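PDB 2QGN: tRNA dimethylallyltransferase from Bacillus halodurans C-125, which probably transfers a dimethylallyl group from dimethylallyl diphosphate to the adenine at position 37 of tRNAs that read codons beginning with uridine. Local coordinates for residues A[30-35]-A[59-64]; A[219-224]-A[244-249]; A[287-292]-A[299-304]. One frame throughout, in Å; residues are numbered along the deposited sequence.

Interaction 1: residues A[30-35]-A[59-64]; sequences EVISGD and PHHLID
Val31 faces His60, and Ile32 faces His61, as the bridged pairs of a short parallel ladder. Its backbone bonds run alternately: Val31 N donates to Pro59 O (3.1 Å), His61 N to Val31 O (2.9 Å), and Ser33 N to His61 O in a weak closing bond. The carbonyl of Val31 does double duty, because the imidazole of His61, its CG beside the backbone N (chi1 -50°), reaches across to strand 29-33 and gives ND1 to Val31 O at 3.1 Å. That second bond is nearly straight at the hydrogen (171°) and lies in the ring plane, yet it reaches the oxygen from above the carbonyl plane. Two donors from one residue thus grip a single acceptor, and the ND1 bond probably restrains the turn of the ring.

The carboxylate of Glu30 lies at the edge of that ring, OE1 standing 2.9 Å from His61 CE1 in a contact that is no hydrogen bond. Its salt bridge goes instead from OE2 to Arg93, while its CG rests on Pro59 CG.

Apolar contacts lie on both faces of the ladder. On one, Val31 CB sits over the centre of the His60 ring, 3.5 Å from the centroid, the two side chains lying side by side. On the other, Ile32 CG2 meets Leu62 CD2 at 3.2 Å, and Leu84 of helix 74-91 also touches Leu62.

Strand 29-33, helix 52-55 and strand 60-61 form a beta-alpha-beta unit at one margin of the parallel sheet, in keeping with the P-loop NTPase fold; the His60 side chain lies about 5 Å from that of Thr17, a probable substrate-binding residue.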
loop_
_atom_site.group_PDB
_atom_site.type_symbol
_atom_site.label_atom_id
_atom_site.label_comp_id
_atom_site.label_asym_id
_atom_site.label_seq_id
_atom_site.Cartn_x
_atom_site.Cartn_y
_atom_site.Cartn_z
ATOM N N GLU A 30 13.458 7.400 -0.651
ATOM C CA GLU A 30 12.189 8.121 -0.731
ATOM C C GLU A 30 11.103 7.099 -1.068
ATOM O O GLU A 30 11.337 6.158 -1.826
ATOM C CB GLU A 30 12.240 9.209 -1.820
ATOM C CG GLU A 30 13.207 10.369 -1.536
ATOM C CD GLU A 30 13.067 11.544 -2.516
ATOM O OE1 GLU A 30 11.937 12.052 -2.711
ATOM O OE2 GLU A 30 14.092 11.978 -3.090
ATOM N N VAL A 31 9.919 7.287 -0.504
ATOM C CA VAL A 31 8.835 6.355 -0.732
ATOM C C VAL A 31 7.831 6.752 -1.797
ATOM O O VAL A 31 7.344 7.887 -1.835
ATOM C CB VAL A 31 8.079 6.067 0.582
ATOM C CG1 VAL A 31 6.793 5.285 0.304
ATOM C CG2 VAL A 31 8.985 5.261 1.503
ATOM N N ILE A 32 7.547 5.801 -2.677
ATOM C CA ILE A 32 6.569 6.001 -3.731
ATOM C C ILE A 32 5.461 5.027 -3.392
ATOM O O ILE A 32 5.658 3.820 -3.443
ATOM C CB ILE A 32 7.122 5.650 -5.115
ATOM C CG1 ILE A 32 8.325 6.520 -5.457
ATOM C CG2 ILE A 32 6.061 5.892 -6.148
ATOM C CD1 ILE A 32 9.010 6.088 -6.741
ATOM N N SER A 33 4.307 5.560 -3.018
ATOM C CA SER A 33 3.176 4.726 -2.652
ATOM C C SER A 33 2.574 4.009 -3.831
ATOM O O SER A 33 2.431 4.581 -4.907
ATOM C CB SER A 33 2.059 5.542 -2.025
ATOM O OG SER A 33 0.898 4.732 -1.951
ATOM N N GLY A 34 2.191 2.758 -3.607
ATOM C CA GLY A 34 1.574 1.984 -4.661
ATOM C C GLY A 34 0.088 1.796 -4.394
ATOM O O GLY A 34 -0.659 1.361 -5.267
ATOM N N ASP A 35 -0.339 2.117 -3.180
ATOM C CA ASP A 35 -1.736 1.992 -2.789
ATOM C C ASP A 35 -2.490 3.169 -3.413
ATOM O O ASP A 35 -2.443 4.295 -2.909
ATOM C CB ASP A 35 -1.819 2.001 -1.260
ATOM C CG ASP A 35 -3.244 2.025 -0.738
ATOM O OD1 ASP A 35 -4.025 1.086 -0.991
ATOM O OD2 ASP A 35 -3.574 2.999 -0.051
ATOM N N PRO A 59 10.310 11.583 2.729
ATOM C CA PRO A 59 9.404 12.158 1.732
ATOM C C PRO A 59 8.627 11.079 0.974
ATOM O O PRO A 59 9.193 10.052 0.600
ATOM C CB PRO A 59 10.347 12.964 0.837
ATOM C CG PRO A 59 11.590 12.151 0.854
ATOM C CD PRO A 59 11.715 11.697 2.299
ATOM N N HIS A 60 7.329 11.310 0.770
ATOM C CA HIS A 60 6.472 10.357 0.065
ATOM C C HIS A 60 5.812 10.955 -1.164
ATOM O O HIS A 60 5.548 12.154 -1.221
ATOM C CB HIS A 60 5.391 9.809 1.002
ATOM C CG HIS A 60 5.917 8.864 2.031
ATOM N ND1 HIS A 60 5.353 7.629 2.270
ATOM C CD2 HIS A 60 6.981 8.958 2.864
ATOM C CE1 HIS A 60 6.046 7.003 3.203
ATOM N NE2 HIS A 60 7.040 7.789 3.579
ATOM N N HIS A 61 5.526 10.111 -2.148
ATOM C CA HIS A 61 4.897 10.589 -3.366
ATOM C C HIS A 61 3.613 9.828 -3.657
ATOM O O HIS A 61 3.356 8.770 -3.079
ATOM C CB HIS A 61 5.875 10.444 -4.534
ATOM C CG HIS A 61 7.231 11.015 -4.250
ATOM N ND1 HIS A 61 8.120 10.423 -3.380
ATOM C CD2 HIS A 61 7.827 12.152 -4.680
ATOM C CE1 HIS A 61 9.205 11.169 -3.284
ATOM N NE2 HIS A 61 9.053 12.225 -4.062
ATOM N N LEU A 62 2.794 10.379 -4.545
ATOM C CA LEU A 62 1.551 9.718 -4.927
ATOM C C LEU A 62 0.536 9.628 -3.798
ATOM O O LEU A 62 -0.222 8.667 -3.719
ATOM C CB LEU A 62 1.864 8.312 -5.451
ATOM C CG LEU A 62 2.424 8.184 -6.868
ATOM C CD1 LEU A 62 3.351 9.326 -7.199
ATOM C CD2 LEU A 62 3.127 6.852 -6.998
ATOM N N ILE A 63 0.541 10.626 -2.924
ATOM C CA ILE A 63 -0.401 10.701 -1.820
ATOM C C ILE A 63 -1.058 12.061 -1.932
ATOM O O ILE A 63 -0.369 13.073 -2.066
ATOM C CB ILE A 63 0.308 10.600 -0.475
ATOM C CG1 ILE A 63 0.757 9.158 -0.267
ATOM C CG2 ILE A 63 -0.607 11.077 0.656
ATOM C CD1 ILE A 63 1.476 8.942 1.024
ATOM N N ASP A 64 -2.386 12.077 -1.906
ATOM C CA ASP A 64 -3.147 13.314 -2.013
ATOM C C ASP A 64 -2.819 14.101 -3.279
ATOM O O ASP A 64 -2.499 15.288 -3.221
ATOM C CB ASP A 64 -2.918 14.183 -0.770
ATOM C CG ASP A 64 -3.593 13.616 0.461
ATOM O OD1 ASP A 64 -3.376 14.156 1.573
ATOM O OD2 ASP A 64 -4.351 12.627 0.307
#

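Interaction 2: residues A[219-224]-A[244-249]; sequences GLIDEA and KEMYDY
Met246, a selenomethionine, reaches from helix 244-250 onto Leu220, Ile221 and Ala224 of helix 220-230, making a buried helix-helix contact in the helical part of the molecule, away from the parallel sheet. The axes of the two short segments cross at -74° and come within 9.9 Å of each other. Where they approach, small meets large: Ala224 CB points at the other helix and touches Met246 CB at 3.6 Å. Met246 then bends at its second and third torsions (chi2 -58°), which carries SE along helix 220-230 to Ile221 CG2, 3.9 Å away, while CG passes Leu220 CG at a looser 4.3 Å. A single flexible side chain thereby follows one turn of the neighbouring helix. Gly219, with positive phi, ends the preceding helix and serves as N-cap of helix 220-230, and Lys244, the first residue of the second helix, also ends a segment that probably contacts substrate tRNA. Tyr247 extends the contact past Ala224, its CE2 lying 3.9 Å from Ala224 O in an oblique approach. The phenol itself is anchored outside the pair, OH bonding to Ile232 O and the ring meeting Tyr228 edge-to-face. Leu256 of helix 256-280 also touches Ile221.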
loop_
_atom_site.group_PDB
_atom_site.type_symbol
_atom_site.label_atom_id
_atom_site.label_comp_id
_atom_site.label_asym_id
_atom_site.label_seq_id
_atom_site.Cartn_x
_atom_site.Cartn_y
_atom_site.Cartn_z
ATOM N N GLY A 219 -14.307 8.086 13.146
ATOM C CA GLY A 219 -15.284 8.859 12.404
ATOM C C GLY A 219 -15.457 8.417 10.963
ATOM O O GLY A 219 -16.000 9.162 10.148
ATOM N N LEU A 220 -14.995 7.213 10.633
ATOM C CA LEU A 220 -15.128 6.706 9.268
ATOM C C LEU A 220 -16.537 6.964 8.749
ATOM O O LEU A 220 -16.716 7.534 7.666
ATOM C CB LEU A 220 -14.839 5.204 9.214
ATOM C CG LEU A 220 -15.204 4.519 7.894
ATOM C CD1 LEU A 220 -14.508 5.201 6.742
ATOM C CD2 LEU A 220 -14.813 3.067 7.967
ATOM N N ILE A 221 -17.528 6.539 9.537
ATOM C CA ILE A 221 -18.942 6.713 9.214
ATOM C C ILE A 221 -19.266 8.128 8.712
ATOM O O ILE A 221 -19.802 8.291 7.625
ATOM C CB ILE A 221 -19.862 6.364 10.457
ATOM C CG1 ILE A 221 -19.120 6.607 11.786
ATOM C CG2 ILE A 221 -20.317 4.909 10.394
ATOM C CD1 ILE A 221 -19.008 8.082 12.228
ATOM N N ASP A 222 -18.916 9.146 9.493
ATOM C CA ASP A 222 -19.183 10.538 9.127
ATOM C C ASP A 222 -18.409 10.947 7.864
ATOM O O ASP A 222 -18.894 11.757 7.077
ATOM C CB ASP A 222 -18.815 11.453 10.308
ATOM C CG ASP A 222 -19.652 12.743 10.369
ATOM O OD1 ASP A 222 -19.625 13.403 11.434
ATOM O OD2 ASP A 222 -20.323 13.110 9.379
ATOM N N GLU A 223 -17.214 10.394 7.665
ATOM C CA GLU A 223 -16.431 10.726 6.472
ATOM C C GLU A 223 -17.171 10.263 5.225
ATOM O O GLU A 223 -17.256 10.988 4.221
ATOM C CB GLU A 223 -15.070 10.050 6.513
ATOM C CG GLU A 223 -14.242 10.322 5.284
ATOM C CD GLU A 223 -12.903 9.640 5.346
ATOM O OE1 GLU A 223 -12.859 8.399 5.208
ATOM O OE2 GLU A 223 -11.896 10.345 5.562
ATOM N N ALA A 224 -17.710 9.053 5.304
ATOM C CA ALA A 224 -18.465 8.466 4.202
ATOM C C ALA A 224 -19.711 9.296 3.939
ATOM O O ALA A 224 -19.938 9.762 2.817
ATOM C CB ALA A 224 -18.866 7.028 4.547
ATOM N N LYS A 244 -17.378 1.313 -0.028
ATOM C CA LYS A 244 -18.566 0.688 -0.598
ATOM C C LYS A 244 -19.460 0.117 0.521
ATOM O O LYS A 244 -20.687 0.200 0.446
ATOM C CB LYS A 244 -18.166 -0.431 -1.571
ATOM C CG LYS A 244 -17.443 -1.599 -0.913
ATOM C CD LYS A 244 -17.138 -2.710 -1.906
ATOM C CE LYS A 244 -16.484 -3.908 -1.216
ATOM N NZ LYS A 244 -16.202 -5.027 -2.151
ATOM N N GLU A 245 -18.846 -0.451 1.558
ATOM C CA GLU A 245 -19.604 -1.020 2.673
ATOM C C GLU A 245 -20.468 0.040 3.359
ATOM O O GLU A 245 -21.631 -0.211 3.697
ATOM C CB GLU A 245 -18.675 -1.644 3.721
ATOM C CG GLU A 245 -17.791 -2.786 3.233
ATOM C CD GLU A 245 -16.636 -2.321 2.365
ATOM O OE1 GLU A 245 -16.230 -1.143 2.476
ATOM O OE2 GLU A 245 -16.125 -3.145 1.582
HETATM N N MSE A 246 -19.890 1.218 3.581
HETATM C CA MSE A 246 -20.616 2.310 4.214
HETATM C C MSE A 246 -21.730 2.803 3.294
HETATM O O MSE A 246 -22.860 2.996 3.736
HETATM C CB MSE A 246 -19.671 3.468 4.548
HETATM C CG MSE A 246 -18.655 3.153 5.630
HETATM SE SE MSE A 246 -19.467 2.613 7.309
HETATM C CE MSE A 246 -18.993 0.747 7.326
ATOM N N TYR A 247 -21.426 3.002 2.017
ATOM C CA TYR A 247 -22.460 3.462 1.099
ATOM C C TYR A 247 -23.618 2.485 1.029
ATOM O O TYR A 247 -24.752 2.881 0.767
ATOM C CB TYR A 247 -21.902 3.682 -0.304
ATOM C CG TYR A 247 -21.239 5.025 -0.477
ATOM C CD1 TYR A 247 -21.479 5.793 -1.612
ATOM C CD2 TYR A 247 -20.352 5.520 0.476
ATOM C CE1 TYR A 247 -20.855 7.021 -1.799
ATOM C CE2 TYR A 247 -19.717 6.749 0.295
ATOM C CZ TYR A 247 -19.972 7.489 -0.848
ATOM O OH TYR A 247 -19.327 8.677 -1.068
ATOM N N ASP A 248 -23.338 1.209 1.265
ATOM C CA ASP A 248 -24.383 0.209 1.241
ATOM C C ASP A 248 -25.266 0.419 2.464
ATOM O O ASP A 248 -26.429 0.029 2.478
ATOM C CB ASP A 248 -23.791 -1.188 1.281
ATOM C CG ASP A 248 -24.734 -2.219 0.725
ATOM O OD1 ASP A 248 -24.599 -3.399 1.079
ATOM O OD2 ASP A 248 -25.611 -1.851 -0.085
ATOM N N TYR A 249 -24.690 1.032 3.495
ATOM C CA TYR A 249 -25.416 1.316 4.721
ATOM C C TYR A 249 -26.245 2.584 4.539
ATOM O O TYR A 249 -27.440 2.604 4.847
ATOM C CB TYR A 249 -24.447 1.511 5.879
ATOM C CG TYR A 249 -25.038 2.304 7.025
ATOM C CD1 TYR A 249 -26.027 1.768 7.840
ATOM C CD2 TYR A 249 -24.610 3.608 7.281
ATOM C CE1 TYR A 249 -26.575 2.517 8.887
ATOM C CE2 TYR A 249 -25.147 4.363 8.319
ATOM C CZ TYR A 249 -26.126 3.811 9.118
ATOM O OH TYR A 249 -26.638 4.549 10.155
#

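Interaction 3: residues A[287-292]-A[299-304]; sequences FDMTDV and MEIHNF
Phe287 is the bump of this contact: its ring projects from the last strand of the sheet into a hollow formed by Glu300, Ile301 and Phe304, residues on one side of helix 294-312. Ile301 makes the floor, with CG1 over the ring centre, 4.2 Å from the centroid and only 9° off the normal. Phe304 makes the far wall. Phe287 turns an edge toward its face in an offset edge-to-face pair, CZ lying 3.9 Å from Phe304 CD1. The two ring planes are inclined at 64°. Along another part of the rim, near the ring plane, Glu300 OE2 comes to 3.5 Å from Phe287 CD2. Glu300 has CG anti to the backbone N (chi1 -165°) and an extended chain beyond CG, which carries the carboxylate past the ring in the opposite direction; OE1 is held by a salt bridge to Lys297. With a leucine in place of Phe287, Ile301 and Phe304 would probably lose the flat partner they pack on, and a gap would be likely to open between strand and helix. Met289, a selenomethionine, adds a looser contact, CE lying 4.4 Å from Ile301 CD1, and also touches Thr19 of helix 16-27. No hydrogen bond joins the two segments: shape fit and dispersion hold them, while the carboxylate oxygen probably gains a little from the electropositive ring edge.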
loop_
_atom_site.group_PDB
_atom_site.type_symbol
_atom_site.label_atom_id
_atom_site.label_comp_id
_atom_site.label_asym_id
_atom_site.label_seq_id
_atom_site.Cartn_x
_atom_site.Cartn_y
_atom_site.Cartn_z
ATOM N N PHE A 287 9.610 -12.210 4.741
ATOM C CA PHE A 287 9.970 -12.032 6.144
ATOM C C PHE A 287 8.621 -11.919 6.836
ATOM O O PHE A 287 7.779 -11.118 6.421
ATOM C CB PHE A 287 10.745 -10.735 6.372
ATOM C CG PHE A 287 11.996 -10.629 5.564
ATOM C CD1 PHE A 287 12.000 -9.948 4.359
ATOM C CD2 PHE A 287 13.169 -11.229 5.997
ATOM C CE1 PHE A 287 13.154 -9.868 3.599
ATOM C CE2 PHE A 287 14.321 -11.155 5.241
ATOM C CZ PHE A 287 14.313 -10.473 4.042
ATOM N N ASP A 288 8.393 -12.725 7.868
ATOM C CA ASP A 288 7.116 -12.628 8.549
ATOM C C ASP A 288 7.328 -11.946 9.876
ATOM O O ASP A 288 8.094 -12.390 10.736
ATOM C CB ASP A 288 6.442 -13.990 8.716
ATOM C CG ASP A 288 7.033 -14.799 9.818
ATOM O OD1 ASP A 288 8.257 -15.053 9.763
ATOM O OD2 ASP A 288 6.266 -15.183 10.733
HETATM N N MSE A 289 6.649 -10.819 10.011
HETATM C CA MSE A 289 6.760 -10.000 11.192
HETATM C C MSE A 289 6.096 -10.675 12.386
HETATM O O MSE A 289 6.777 -11.222 13.251
HETATM C CB MSE A 289 6.166 -8.655 10.830
HETATM C CG MSE A 289 6.620 -8.275 9.392
HETATM SE SE MSE A 289 8.575 -8.312 9.170
HETATM C CE MSE A 289 9.001 -6.744 10.206
ATOM N N THR A 290 4.773 -10.653 12.429
ATOM C CA THR A 290 4.028 -11.306 13.495
ATOM C C THR A 290 4.708 -11.320 14.876
ATOM O O THR A 290 5.556 -12.163 15.173
ATOM C CB THR A 290 3.659 -12.746 13.050
ATOM O OG1 THR A 290 3.411 -13.564 14.199
ATOM C CG2 THR A 290 4.769 -13.343 12.193
ATOM N N ASP A 291 4.328 -10.357 15.708
ATOM C CA ASP A 291 4.867 -10.250 17.053
ATOM C C ASP A 291 6.384 -10.208 17.088
ATOM O O ASP A 291 7.003 -10.865 17.918
ATOM C CB ASP A 291 4.363 -11.419 17.908
ATOM C CG ASP A 291 2.927 -11.227 18.358
ATOM O OD1 ASP A 291 2.304 -12.220 18.804
ATOM O OD2 ASP A 291 2.426 -10.075 18.276
ATOM N N VAL A 292 6.996 -9.426 16.211
ATOM C CA VAL A 292 8.444 -9.373 16.219
ATOM C C VAL A 292 8.968 -8.005 16.614
ATOM O O VAL A 292 8.242 -7.020 16.559
ATOM C CB VAL A 292 9.010 -9.767 14.849
ATOM C CG1 VAL A 292 8.731 -8.673 13.832
ATOM C CG2 VAL A 292 10.494 -10.054 14.978
HETATM N N MSE A 299 17.234 -4.856 11.042
HETATM C CA MSE A 299 18.629 -5.112 10.713
HETATM C C MSE A 299 18.735 -6.282 9.757
HETATM O O MSE A 299 19.578 -6.289 8.877
HETATM C CB MSE A 299 19.443 -5.432 11.966
HETATM C CG MSE A 299 19.355 -4.403 13.079
HETATM SE SE MSE A 299 20.499 -4.855 14.586
HETATM C CE MSE A 299 19.296 -6.007 15.577
ATOM N N GLU A 300 17.875 -7.273 9.945
ATOM C CA GLU A 300 17.864 -8.465 9.107
ATOM C C GLU A 300 17.568 -8.092 7.650
ATOM O O GLU A 300 18.324 -8.448 6.752
ATOM C CB GLU A 300 16.806 -9.441 9.631
ATOM C CG GLU A 300 16.904 -10.861 9.091
ATOM C CD GLU A 300 15.709 -11.728 9.482
ATOM O OE1 GLU A 300 15.319 -11.721 10.669
ATOM O OE2 GLU A 300 15.164 -12.426 8.599
ATOM N N ILE A 301 16.477 -7.351 7.444
ATOM C CA ILE A 301 16.021 -6.909 6.125
ATOM C C ILE A 301 17.026 -5.942 5.525
ATOM O O ILE A 301 17.462 -6.080 4.377
ATOM C CB ILE A 301 14.635 -6.187 6.235
ATOM C CG1 ILE A 301 13.649 -7.073 7.004
ATOM C CG2 ILE A 301 14.074 -5.876 4.847
ATOM C CD1 ILE A 301 12.317 -6.419 7.314
ATOM N N HIS A 302 17.383 -4.952 6.325
ATOM C CA HIS A 302 18.331 -3.933 5.916
ATOM C C HIS A 302 19.556 -4.576 5.279
ATOM O O HIS A 302 19.902 -4.287 4.130
ATOM C CB HIS A 302 18.743 -3.110 7.132
ATOM C CG HIS A 302 19.753 -2.056 6.831
ATOM N ND1 HIS A 302 20.298 -1.252 7.804
ATOM C CD2 HIS A 302 20.333 -1.685 5.665
ATOM C CE1 HIS A 302 21.173 -0.431 7.254
ATOM N NE2 HIS A 302 21.212 -0.674 5.957
ATOM N N ASN A 303 20.215 -5.441 6.039
ATOM C CA ASN A 303 21.389 -6.124 5.543
ATOM C C ASN A 303 21.075 -6.880 4.239
ATOM O O ASN A 303 21.779 -6.713 3.240
ATOM C CB ASN A 303 21.907 -7.088 6.605
ATOM C CG ASN A 303 23.087 -7.887 6.125
ATOM O OD1 ASN A 303 24.160 -7.344 5.847
ATOM N ND2 ASN A 303 22.899 -9.188 6.021
ATOM N N PHE A 304 20.017 -7.693 4.240
ATOM C CA PHE A 304 19.660 -8.446 3.043
ATOM C C PHE A 304 19.520 -7.544 1.823
ATOM O O PHE A 304 20.074 -7.846 0.768
ATOM C CB PHE A 304 18.362 -9.247 3.247
ATOM C CG PHE A 304 17.796 -9.813 1.963
ATOM C CD1 PHE A 304 16.749 -9.175 1.304
ATOM C CD2 PHE A 304 18.366 -10.932 1.366
ATOM C CE1 PHE A 304 16.289 -9.641 0.073
ATOM C CE2 PHE A 304 17.905 -11.397 0.133
ATOM C CZ PHE A 304 16.868 -10.751 -0.512
#

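The three contacts follow one another along the chain, each closing before the next opens. Interactions 1 and 3 belong to the same six-stranded parallel sheet but to opposite margins of it, strand 60-61 and strand 285-288, with centres about 22 Å apart. One side chain from each, His60 and Met289, lies near the P-loop without touching it. Interaction 2 stands apart in the helical region, its centre about 25 Å from that of interaction 1 and about 35 Å from that of interaction 3. The P-loop core and the helical part both probably contribute to tRNA binding, since residues 35-38 and 239-244 are likely to contact it.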